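Local structure of single-stranded DNA-binding protein WHY3, chloroplastic (Arabidopsis thaliana, 4KOQ) at residues A[155-159]-A[160-164]. The protein binds single-stranded DNA as a homotetramer, preserving plastid genome stability by preventing illegitimate recombination in chloroplasts, and represses the kinesin gene KP1 in the nucleus. Residues are numbered along the deposited sequence; the frame is centred on the assembly and turned at random.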
loop_
_atom_site.group_PDB
_atom_site.type_symbol
_atom_site.label_atom_id
_atom_site.label_comp_id
_atom_site.label_asym_id
_atom_site.label_seq_id
_atom_site.Cartn_x
_atom_site.Cartn_y
_atom_site.Cartn_z
ATOM N N LEU A 155 9.619 -0.769 1.428
ATOM C CA LEU A 155 10.032 -1.604 2.539
ATOM C C LEU A 155 9.928 -3.126 2.275
ATOM O O LEU A 155 10.874 -3.855 2.545
ATOM C CB LEU A 155 9.289 -1.210 3.811
ATOM C CG LEU A 155 9.878 -0.110 4.701
ATOM C CD1 LEU A 155 8.860 0.330 5.746
ATOM C CD2 LEU A 155 11.127 -0.525 5.396
ATOM N N PRO A 156 8.786 -3.600 1.744
ATOM C CA PRO A 156 8.669 -5.047 1.425
ATOM C C PRO A 156 9.670 -5.561 0.406
ATOM O O PRO A 156 10.102 -6.716 0.506
ATOM C CB PRO A 156 7.229 -5.205 0.937
ATOM C CG PRO A 156 6.646 -3.878 0.927
ATOM C CD PRO A 156 7.507 -2.893 1.591
ATOM N N HIS A 157 10.105 -4.705 -0.508
ATOM C CA HIS A 157 11.161 -5.057 -1.442
ATOM C C HIS A 157 12.497 -5.111 -0.787
ATOM O O HIS A 157 13.289 -6.004 -1.087
ATOM C CB HIS A 157 11.178 -4.033 -2.582
ATOM C CG HIS A 157 9.889 -3.991 -3.327
ATOM N ND1 HIS A 157 9.646 -4.786 -4.427
ATOM C CD2 HIS A 157 8.754 -3.282 -3.112
ATOM C CE1 HIS A 157 8.413 -4.569 -4.856
ATOM N NE2 HIS A 157 7.845 -3.673 -4.067
ATOM N N LEU A 158 12.771 -4.181 0.135
ATOM C CA LEU A 158 14.066 -4.155 0.778
ATOM C C LEU A 158 14.313 -5.364 1.669
ATOM O O LEU A 158 15.493 -5.747 1.878
ATOM C CB LEU A 158 14.324 -2.877 1.579
ATOM C CG LEU A 158 14.180 -1.561 0.816
ATOM C CD1 LEU A 158 14.475 -0.376 1.720
ATOM C CD2 LEU A 158 14.996 -1.478 -0.434
ATOM N N ILE A 159 13.241 -5.931 2.206
ATOM C CA ILE A 159 13.358 -7.113 3.059
ATOM C C ILE A 159 13.177 -8.428 2.274
ATOM O O ILE A 159 13.175 -9.509 2.858
ATOM C CB ILE A 159 12.409 -7.074 4.245
ATOM C CG1 ILE A 159 10.961 -7.147 3.800
ATOM C CG2 ILE A 159 12.645 -5.797 5.058
ATOM C CD1 ILE A 159 9.942 -7.294 4.966
ATOM N N GLY A 160 13.021 -8.322 0.969
ATOM C CA GLY A 160 12.913 -9.478 0.093
ATOM C C GLY A 160 11.567 -10.129 -0.035
ATOM O O GLY A 160 11.469 -11.181 -0.663
ATOM N N TRP A 161 10.521 -9.522 0.520
ATOM C CA TRP A 161 9.225 -10.147 0.521
ATOM C C TRP A 161 8.531 -10.014 -0.821
ATOM O O TRP A 161 7.579 -10.713 -1.086
ATOM C CB TRP A 161 8.338 -9.620 1.654
ATOM C CG TRP A 161 8.726 -10.190 3.000
ATOM C CD1 TRP A 161 9.900 -10.763 3.340
ATOM C CD2 TRP A 161 7.893 -10.273 4.149
ATOM N NE1 TRP A 161 9.877 -11.157 4.666
ATOM C CE2 TRP A 161 8.647 -10.867 5.176
ATOM C CE3 TRP A 161 6.600 -9.869 4.421
ATOM C CZ2 TRP A 161 8.128 -11.091 6.435
ATOM C CZ3 TRP A 161 6.085 -10.089 5.676
ATOM C CH2 TRP A 161 6.844 -10.713 6.659
ATOM N N SER A 162 9.016 -9.140 -1.692
ATOM C CA SER A 162 8.381 -9.005 -3.003
ATOM C C SER A 162 8.776 -10.202 -3.805
ATOM O O SER A 162 8.005 -10.687 -4.623
ATOM C CB SER A 162 8.825 -7.735 -3.718
ATOM O OG SER A 162 10.236 -7.614 -3.692
ATOM N N ALA A 163 10.000 -10.643 -3.590
ATOM C CA ALA A 163 10.495 -11.864 -4.178
ATOM C C ALA A 163 9.541 -13.029 -3.824
ATOM O O ALA A 163 9.226 -13.862 -4.678
ATOM C CB ALA A 163 11.895 -12.123 -3.679
ATOM N N PHE A 164 9.053 -13.064 -2.576
ATOM C CA PHE A 164 8.095 -14.093 -2.150
ATOM C C PHE A 164 6.770 -13.861 -2.829
ATOM O O PHE A 164 6.145 -14.785 -3.364
ATOM C CB PHE A 164 7.909 -14.078 -0.608
ATOM C CG PHE A 164 6.577 -14.640 -0.122
ATOM C CD1 PHE A 164 6.423 -16.016 0.149
ATOM C CD2 PHE A 164 5.494 -13.792 0.110
ATOM C CE1 PHE A 164 5.193 -16.520 0.617
ATOM C CE2 PHE A 164 4.253 -14.300 0.576
ATOM C CZ PHE A 164 4.115 -15.668 0.824
#
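Pro156 and His157, in the last turn of helix 141-158, accept the two backbone bonds of a Schellman motif that ends this helix and leads into the short helix 161-165, near the C-terminal end of the modelled Whirly chain. Gly160 leaves helical geometry with a positive phi of 83°, a conformation that favours glycine. The motif rests on this phi and on two bonds: Gly160 N donates to His157 O at 3.1 Å, and Trp161 N to Pro156 O at 2.8 Å. Ser162 N is a weak extra donor to Pro156 O at 3.4 Å.

The apolar evidence is a CH-pi contact. Ile159 CD1 stands 3.6 Å from the centroid of the five-membered ring of Trp161, only 5° off its normal. Ile159 chi1 of 66° sets CG1 between N and C of its own backbone, and the extended chain carries CD1 over the indole face.

Two other subunits of the homotetramer meet this turn: Trp161 NE1 bonds to Val11 O of the second subunit and Trp161 also packs on Pro26 of that subunit, while His157 and Leu158 pack on Ala165 and Phe164 of the third.

On the imidazole side, Ser162 OG lies oblique to the His157 ring, 3.0 Å from His157 ND1.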